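Local atomic coordinates of Agap007691-pb (Anopheles gambiae, PDB entry 5C98), a protein that is of unknown function but belongs to the serpin family, many of whose members inhibit serine proteases. Residues 300-305 with 316-321; 99-104 with 167-172; 276-281 with 348-353. All blocks are in the same frame, centred on the assembly; numbering follows the deposited sequence.

In the fold
From the N terminus, contact 2 comes first: it pairs 99-104 with 167-172, closing a 62-residue excursion that carries strand 124-128 and helix 133-146. The other two follow in series with it. Contact 3 opens at 276-281 and closes at 348-353, and contact 1 (300-305 with 316-321) opens and shuts within that span, around a connection lacking helix and strand. Contacts 1 and 2 touch, their centres about 11 Å apart, because strands 320-328 and 169-177 are neighbours in the large serpin sheet A. Contact 3, its centre about 41 Å from that of contact 1 and about 39 Å from that of contact 2, ties strand 346-349 to the first part of the long strand 270-287.

Contact 1: residues 300-305 with 316-321; sequences GVFEID and TRLNGF
Arg317 tucks its CG between its own backbone N and carbonyl carbon (chi1 63°), and a further bend at chi3 folds the guanidinium back toward residues 302-305. Asp305 has CG anti to its carbonyl carbon (chi1 -65°), which turns the carboxylate to meet this group. The grip is side-on: Arg317 NE reaches Asp305 OD1 at 2.9 Å and Arg317 NH2 reaches Asp305 OD2 at 3.1 Å. Both bonds are almost straight and lie in the guanidinium plane, yet the carboxylate is turned 47° against that plane, and both nitrogens therefore approach it from above. OD1 accepts a further hydrogen bond, from Arg317 N, through its anti lone pair. Glu303 O lies over one face of the guanidinium, while Phe302 O meets Arg317 CD at 3.4 Å.

Beyond the ion pair the contact turns apolar. Phe302 and Leu318 run side by side, Phe302 CE1 resting on Leu318 CD2 at 3.5 Å, and Leu318 O faces the ring edge. Phe321 CB touches the same CE1, and Leu293 of helix 289-295 also packs on Phe302. The backbones are joined where Leu318 N donates to Val301 O (3.0 Å); a water additionally bridges Phe302 O and Leu318 O, donating to both.

In this serpin the contact ties the short, weakly bonded helical turn at 300-303 to the run-in of strand 320-328 in sheet A. With two side-chain N-H groups and the backbone N-H of Arg317 directed at it, the Asp305 carboxylate is probably kept ionised, and its position near solvent would favour the same state.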
# COMPACT_ATOMS: atom_id res chain seq x y z
N GLY A 300 -18.35 -1.51 -8.79
CA GLY A 300 -18.94 -1.34 -10.11
C GLY A 300 -17.98 -1.59 -11.27
O GLY A 300 -18.36 -2.22 -12.26
N VAL A 301 -16.75 -1.07 -11.18
CA VAL A 301 -15.80 -1.24 -12.28
C VAL A 301 -15.47 -2.71 -12.52
O VAL A 301 -15.03 -3.07 -13.62
CB VAL A 301 -14.52 -0.44 -12.03
CG1 VAL A 301 -13.70 -1.04 -10.89
CG2 VAL A 301 -13.68 -0.34 -13.31
N PHE A 302 -15.67 -3.56 -11.52
CA PHE A 302 -15.40 -4.99 -11.66
C PHE A 302 -16.65 -5.77 -12.03
O PHE A 302 -16.52 -6.95 -12.38
CB PHE A 302 -14.80 -5.53 -10.35
CG PHE A 302 -13.61 -4.75 -9.85
CD1 PHE A 302 -12.38 -4.90 -10.44
CD2 PHE A 302 -13.73 -3.87 -8.79
CE1 PHE A 302 -11.28 -4.17 -9.99
CE2 PHE A 302 -12.63 -3.14 -8.34
CZ PHE A 302 -11.43 -3.29 -8.94
N GLU A 303 -17.83 -5.15 -11.95
CA GLU A 303 -19.11 -5.85 -12.06
C GLU A 303 -19.99 -5.35 -13.20
O GLU A 303 -20.98 -6.01 -13.53
CB GLU A 303 -19.91 -5.70 -10.76
CG GLU A 303 -19.24 -6.30 -9.54
CD GLU A 303 -19.94 -5.91 -8.25
OE1 GLU A 303 -21.05 -5.34 -8.32
OE2 GLU A 303 -19.38 -6.17 -7.16
N ILE A 304 -19.68 -4.19 -13.77
CA ILE A 304 -20.40 -3.64 -14.91
C ILE A 304 -19.40 -3.49 -16.04
O ILE A 304 -18.27 -3.03 -15.82
CB ILE A 304 -21.00 -2.26 -14.55
CG1 ILE A 304 -22.01 -2.42 -13.40
CG2 ILE A 304 -21.67 -1.62 -15.76
CD1 ILE A 304 -22.42 -1.12 -12.74
N ASP A 305 -19.81 -3.86 -17.25
CA ASP A 305 -18.94 -3.73 -18.41
C ASP A 305 -19.00 -2.29 -18.89
O ASP A 305 -19.88 -1.90 -19.65
CB ASP A 305 -19.34 -4.72 -19.50
CG ASP A 305 -19.14 -6.16 -19.07
OD1 ASP A 305 -17.99 -6.53 -18.78
OD2 ASP A 305 -20.13 -6.91 -18.99
N THR A 316 -15.73 -3.27 -21.45
CA THR A 316 -15.35 -4.39 -20.62
C THR A 316 -15.22 -3.95 -19.17
O THR A 316 -14.89 -2.80 -18.87
CB THR A 316 -14.02 -5.05 -21.06
OG1 THR A 316 -13.70 -6.15 -20.19
CG2 THR A 316 -12.86 -4.07 -21.02
N ARG A 317 -15.48 -4.88 -18.25
CA ARG A 317 -15.14 -4.67 -16.86
C ARG A 317 -13.65 -4.91 -16.66
O ARG A 317 -12.96 -5.50 -17.50
CB ARG A 317 -15.91 -5.65 -15.98
CG ARG A 317 -15.54 -7.10 -16.26
CD ARG A 317 -16.51 -8.08 -15.61
NE ARG A 317 -17.83 -8.00 -16.23
CZ ARG A 317 -18.94 -8.48 -15.67
NH1 ARG A 317 -18.89 -9.06 -14.47
NH2 ARG A 317 -20.11 -8.37 -16.30
N LEU A 318 -13.15 -4.43 -15.53
CA LEU A 318 -11.81 -4.78 -15.10
C LEU A 318 -11.89 -6.16 -14.46
O LEU A 318 -12.62 -6.34 -13.49
CB LEU A 318 -11.31 -3.73 -14.13
CG LEU A 318 -9.90 -3.91 -13.58
CD1 LEU A 318 -8.88 -4.10 -14.70
CD2 LEU A 318 -9.55 -2.72 -12.67
N ASN A 319 -11.17 -7.13 -15.02
CA ASN A 319 -11.32 -8.52 -14.57
C ASN A 319 -10.58 -8.83 -13.28
O ASN A 319 -10.95 -9.79 -12.59
CB ASN A 319 -10.86 -9.50 -15.65
CG ASN A 319 -11.70 -9.41 -16.88
OD1 ASN A 319 -11.24 -8.98 -17.93
ND2 ASN A 319 -12.98 -9.77 -16.74
N GLY A 320 -9.58 -8.03 -12.91
CA GLY A 320 -8.83 -8.25 -11.70
C GLY A 320 -7.95 -7.07 -11.40
O GLY A 320 -7.58 -6.32 -12.31
N PHE A 321 -7.64 -6.90 -10.12
CA PHE A 321 -6.71 -5.86 -9.67
C PHE A 321 -6.03 -6.41 -8.43
O PHE A 321 -6.69 -6.60 -7.41
CB PHE A 321 -7.47 -4.56 -9.36
CG PHE A 321 -6.58 -3.38 -8.99
CD1 PHE A 321 -5.20 -3.46 -9.10
CD2 PHE A 321 -7.15 -2.21 -8.52
CE1 PHE A 321 -4.38 -2.36 -8.75
CE2 PHE A 321 -6.33 -1.13 -8.16
CZ PHE A 321 -4.97 -1.22 -8.29
O HOH W 1 -14.20 -8.35 -12.42

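Contact 2: residues 99-104 with 167-172; sequences SFVLVE and HKLMLF
Phe100 and Phe172 form a hydrogen-bonded pair in an antiparallel ladder of serpin sheet A, where strand 95-104 runs beside strand 169-177. Phe172 N donates to Phe100 O at 2.9 Å, and Phe100 N returns a bond to Phe172 O. Leu102 and Met170 repeat the reciprocal pattern, and Glu104 N, bound to Lys168 O at 3.0 Å, extends it to the residue just before the second strand begins.

Side chains alternate between the two faces. On one, Phe172 has CG anti to its carbonyl carbon (chi1 -54°), which swings its ring beside Leu102, with CE2 3.8 Å from Leu102 CD1. CD2 of Phe172 comes to the edge of the Phe100 ring, near its plane, at CD2, and Phe100 O sits near the plane of the Phe172 ring. On the other face Val101 works as a fork: CG1 touches Leu169 CD1 at 3.9 Å, while CG2 touches Leu171 CD1 at 3.8 Å. That same Leu169 methyl also bears on Val103 CG1, so one leucine methyl spans two valines of the opposing strand.

Further out, helix 133-146 covers the phenylalanine face, where Phe143 stacks on Phe100 and Tyr144 packs against both Phe100 and Phe172. Helix 43-51 lies against the Leu171 face through Ala49. Strand 124-128 bonds to the backbone of Val101 and Val103 along the far edge of their strand. Glu104 is positioned by Thr106, at OE2, and by Leu130 N, at OE1; a water donates both to Glu104 OE1, at 2.6 Å, and to His167 O, at 2.9 Å.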
# COMPACT_ATOMS: atom_id res chain seq x y z
N SER A 99 2.54 0.66 -11.65
CA SER A 99 1.40 -0.06 -12.18
C SER A 99 1.77 -0.81 -13.45
O SER A 99 2.68 -0.44 -14.19
CB SER A 99 0.22 0.86 -12.46
OG SER A 99 0.58 1.86 -13.40
N PHE A 100 0.99 -1.86 -13.72
CA PHE A 100 1.24 -2.72 -14.87
C PHE A 100 -0.12 -3.24 -15.30
O PHE A 100 -0.97 -3.55 -14.46
CB PHE A 100 2.16 -3.86 -14.43
CG PHE A 100 2.58 -4.78 -15.52
CD1 PHE A 100 3.58 -4.39 -16.39
CD2 PHE A 100 2.00 -6.02 -15.68
CE1 PHE A 100 4.00 -5.22 -17.43
CE2 PHE A 100 2.42 -6.87 -16.70
CZ PHE A 100 3.40 -6.47 -17.59
N VAL A 101 -0.32 -3.31 -16.60
CA VAL A 101 -1.60 -3.68 -17.17
C VAL A 101 -1.39 -4.83 -18.13
O VAL A 101 -0.51 -4.77 -18.99
CB VAL A 101 -2.25 -2.50 -17.90
CG1 VAL A 101 -3.61 -2.85 -18.43
CG2 VAL A 101 -2.32 -1.27 -17.01
N LEU A 102 -2.21 -5.88 -17.99
CA LEU A 102 -2.31 -6.93 -18.99
C LEU A 102 -3.56 -6.72 -19.82
O LEU A 102 -4.63 -6.44 -19.29
CB LEU A 102 -2.39 -8.32 -18.37
CG LEU A 102 -1.19 -8.83 -17.59
CD1 LEU A 102 -1.53 -10.16 -16.96
CD2 LEU A 102 0.00 -8.96 -18.52
N VAL A 103 -3.42 -6.86 -21.13
CA VAL A 103 -4.55 -6.86 -22.06
C VAL A 103 -4.46 -8.10 -22.93
O VAL A 103 -3.37 -8.58 -23.27
CB VAL A 103 -4.60 -5.59 -22.95
CG1 VAL A 103 -4.91 -4.35 -22.12
CG2 VAL A 103 -3.31 -5.41 -23.74
N GLU A 104 -5.62 -8.64 -23.28
CA GLU A 104 -5.67 -9.79 -24.19
C GLU A 104 -5.10 -9.41 -25.56
O GLU A 104 -5.61 -8.52 -26.24
CB GLU A 104 -7.11 -10.29 -24.33
CG GLU A 104 -7.36 -11.31 -25.45
CD GLU A 104 -6.42 -12.50 -25.44
OE1 GLU A 104 -6.14 -13.04 -24.34
OE2 GLU A 104 -5.96 -12.89 -26.54
N HIS A 167 -10.34 -13.73 -19.22
CA HIS A 167 -10.17 -12.32 -18.89
C HIS A 167 -9.60 -11.55 -20.07
O HIS A 167 -8.83 -12.08 -20.87
CB HIS A 167 -9.19 -12.20 -17.73
CG HIS A 167 -9.72 -12.72 -16.44
ND1 HIS A 167 -11.06 -12.97 -16.23
CD2 HIS A 167 -9.09 -13.00 -15.28
CE1 HIS A 167 -11.23 -13.39 -14.98
NE2 HIS A 167 -10.05 -13.43 -14.39
N LYS A 168 -9.98 -10.26 -20.17
CA LYS A 168 -9.47 -9.36 -21.19
C LYS A 168 -8.55 -8.27 -20.65
O LYS A 168 -7.75 -7.74 -21.43
CB LYS A 168 -10.62 -8.65 -21.92
CG LYS A 168 -11.58 -9.60 -22.63
CD LYS A 168 -12.69 -8.80 -23.33
CE LYS A 168 -13.95 -9.60 -23.50
NZ LYS A 168 -13.77 -10.72 -24.45
N LEU A 169 -8.63 -7.94 -19.35
CA LEU A 169 -8.01 -6.73 -18.82
C LEU A 169 -7.73 -6.93 -17.35
O LEU A 169 -8.66 -7.20 -16.58
CB LEU A 169 -8.97 -5.55 -18.98
CG LEU A 169 -8.49 -4.22 -18.44
CD1 LEU A 169 -7.34 -3.66 -19.29
CD2 LEU A 169 -9.65 -3.21 -18.45
N MET A 170 -6.47 -6.75 -16.94
CA MET A 170 -6.10 -6.89 -15.54
C MET A 170 -5.09 -5.84 -15.16
O MET A 170 -4.28 -5.41 -15.98
CB MET A 170 -5.47 -8.25 -15.26
CG MET A 170 -6.37 -9.41 -15.68
SD MET A 170 -5.83 -10.99 -14.99
CE MET A 170 -6.38 -10.80 -13.32
N LEU A 171 -5.16 -5.41 -13.90
CA LEU A 171 -4.36 -4.31 -13.39
C LEU A 171 -3.55 -4.79 -12.19
O LEU A 171 -4.02 -5.62 -11.41
CB LEU A 171 -5.27 -3.15 -12.93
CG LEU A 171 -4.59 -1.89 -12.38
CD1 LEU A 171 -3.68 -1.23 -13.42
CD2 LEU A 171 -5.69 -0.94 -11.92
N PHE A 172 -2.33 -4.26 -12.04
CA PHE A 172 -1.42 -4.60 -10.95
C PHE A 172 -0.79 -3.35 -10.39
O PHE A 172 -0.49 -2.41 -11.14
CB PHE A 172 -0.36 -5.60 -11.45
CG PHE A 172 -0.99 -6.79 -12.08
CD1 PHE A 172 -1.32 -7.90 -11.30
CD2 PHE A 172 -1.32 -6.81 -13.41
CE1 PHE A 172 -1.95 -8.98 -11.89
CE2 PHE A 172 -1.96 -7.87 -13.97
CZ PHE A 172 -2.27 -8.96 -13.22
O HOH W 2 -8.39 -13.79 -23.16

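Contact 3: residues 276-281 with 348-353; sequences LKLPKF and FHANRP
Lys277 lies across His349 on one face of a short parallel strand pair, part of sheet C of the serpin fold, in which strand 346-349 runs beside the first part of strand 270-287. The lysine chain is extended beyond CG, and its CD stands 3.7 Å from the centroid of the His349 ring, only 3° off the ring normal, a CH-pi contact over the face. CG comes in nearer the rim, 3.6 Å from His349 CD2. The polar ends are fixed separately: Lys277 NZ forms a salt bridge with Glu193, and His349 NE2 is hydrogen-bonded to Asp275. The ring is thus held at one edge while methylene groups cover a face, which should limit its rotation. Asp275 would probably favour a protonated ring, offsetting the nearby Lys277 ammonium, itself paired with Glu193.

Leu276 and Phe348 occupy the other face, lying side by side and pointing the same way. Their approach is less certain, since the leucine has two modelled positions. Phe348 continues inward against Val227, Val241 and Leu243.

Between the faces, the backbone of Lys277 straddles His349 in the manner of parallel strands. Its N donates to Phe348 O at 3.0 Å, and its O accepts from Ala350 N at 2.9 Å. Strand 346-349 follows the unmodelled residues 335-343, which probably belong to the reactive-centre loop of the family, so the pairing lies on the C-terminal side of that probable loop, where the chain rejoins sheet C. Ala350 then centres an inverse gamma turn that leads the chain away. Its CB touches Leu278 CD1 at 4.1 Å, and its O lies 3.3 Å from Pro279 CD.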
# COMPACT_ATOMS: atom_id res chain seq x y z
N LEU A 276 13.89 2.68 22.48
CA LEU A 276 13.09 2.12 21.41
C LEU A 276 13.49 0.67 21.17
O LEU A 276 14.68 0.37 21.00
CB LEU A 276 13.32 2.95 20.14
CG LEU A 276 12.59 2.60 18.85
CD1 LEU A 276 11.11 2.72 19.02
CD2 LEU A 276 13.06 3.51 17.75
N LYS A 277 12.50 -0.22 21.13
CA LYS A 277 12.68 -1.60 20.74
C LYS A 277 11.65 -1.93 19.68
O LYS A 277 10.48 -1.57 19.82
CB LYS A 277 12.56 -2.55 21.91
CG LYS A 277 13.70 -2.40 22.89
CD LYS A 277 13.60 -3.45 23.94
CE LYS A 277 14.88 -3.61 24.73
NZ LYS A 277 14.82 -4.84 25.56
N LEU A 278 12.09 -2.62 18.62
CA LEU A 278 11.24 -2.91 17.47
C LEU A 278 11.77 -4.20 16.87
O LEU A 278 12.99 -4.33 16.73
CB LEU A 278 11.39 -1.78 16.44
CG LEU A 278 10.52 -1.72 15.18
CD1 LEU A 278 9.11 -1.28 15.53
CD2 LEU A 278 11.11 -0.75 14.16
N PRO A 279 10.93 -5.17 16.50
CA PRO A 279 11.47 -6.31 15.75
C PRO A 279 12.12 -5.87 14.44
O PRO A 279 11.68 -4.90 13.81
CB PRO A 279 10.24 -7.19 15.49
CG PRO A 279 9.09 -6.28 15.62
CD PRO A 279 9.47 -5.24 16.62
N LYS A 280 13.18 -6.57 14.05
CA LYS A 280 13.75 -6.41 12.72
C LYS A 280 12.81 -7.15 11.78
O LYS A 280 12.88 -8.37 11.65
CB LYS A 280 15.16 -6.99 12.67
CG LYS A 280 15.90 -6.69 11.40
CD LYS A 280 17.26 -7.38 11.37
CE LYS A 280 17.85 -7.34 9.97
NZ LYS A 280 18.71 -6.15 9.75
N PHE A 281 11.89 -6.43 11.13
CA PHE A 281 10.78 -7.07 10.46
C PHE A 281 10.67 -6.60 9.03
O PHE A 281 11.23 -5.57 8.63
CB PHE A 281 9.41 -6.83 11.19
CG PHE A 281 8.80 -5.47 10.95
CD1 PHE A 281 9.19 -4.36 11.67
CD2 PHE A 281 7.80 -5.30 10.00
CE1 PHE A 281 8.64 -3.12 11.46
CE2 PHE A 281 7.23 -4.04 9.78
CZ PHE A 281 7.66 -2.95 10.49
N PHE A 348 9.41 3.00 24.34
CA PHE A 348 8.53 2.48 23.29
C PHE A 348 9.08 1.12 22.90
O PHE A 348 9.96 1.01 22.06
CB PHE A 348 8.49 3.43 22.10
CG PHE A 348 7.48 3.05 21.05
CD1 PHE A 348 7.79 2.20 20.01
CD2 PHE A 348 6.21 3.62 21.10
CE1 PHE A 348 6.86 1.93 19.04
CE2 PHE A 348 5.29 3.33 20.14
CZ PHE A 348 5.61 2.49 19.11
N HIS A 349 8.55 0.08 23.52
CA HIS A 349 8.99 -1.30 23.31
C HIS A 349 7.89 -2.03 22.56
O HIS A 349 6.90 -2.48 23.15
CB HIS A 349 9.34 -1.94 24.64
CG HIS A 349 10.57 -1.37 25.26
ND1 HIS A 349 11.05 -1.80 26.47
CD2 HIS A 349 11.41 -0.40 24.84
CE1 HIS A 349 12.15 -1.13 26.76
NE2 HIS A 349 12.38 -0.27 25.79
N ALA A 350 8.04 -2.11 21.25
CA ALA A 350 7.01 -2.67 20.38
C ALA A 350 7.19 -4.19 20.35
O ALA A 350 7.81 -4.76 19.45
CB ALA A 350 7.09 -2.05 18.99
N ASN A 351 6.64 -4.84 21.38
CA ASN A 351 6.76 -6.28 21.60
C ASN A 351 5.41 -6.95 21.53
O ASN A 351 5.23 -8.06 22.05
CB ASN A 351 7.43 -6.56 22.94
CG ASN A 351 6.76 -5.83 24.08
OD1 ASN A 351 5.59 -5.44 24.00
ND2 ASN A 351 7.52 -5.60 25.16
N ARG A 352 4.45 -6.29 20.91
CA ARG A 352 3.11 -6.80 20.67
C ARG A 352 2.62 -6.18 19.39
O ARG A 352 3.23 -5.23 18.88
CB ARG A 352 2.16 -6.48 21.83
CG ARG A 352 2.22 -5.13 22.34
CD ARG A 352 1.51 -5.07 23.71
NE ARG A 352 1.29 -3.69 24.10
CZ ARG A 352 2.23 -2.91 24.63
NH1 ARG A 352 3.45 -3.40 24.90
NH2 ARG A 352 1.97 -1.67 24.94
N PRO A 353 1.57 -6.73 18.79
CA PRO A 353 1.14 -6.29 17.46
C PRO A 353 0.93 -4.80 17.37
O PRO A 353 0.37 -4.17 18.27
CB PRO A 353 -0.16 -7.05 17.23
CG PRO A 353 0.07 -8.34 18.02
CD PRO A 353 0.80 -7.90 19.25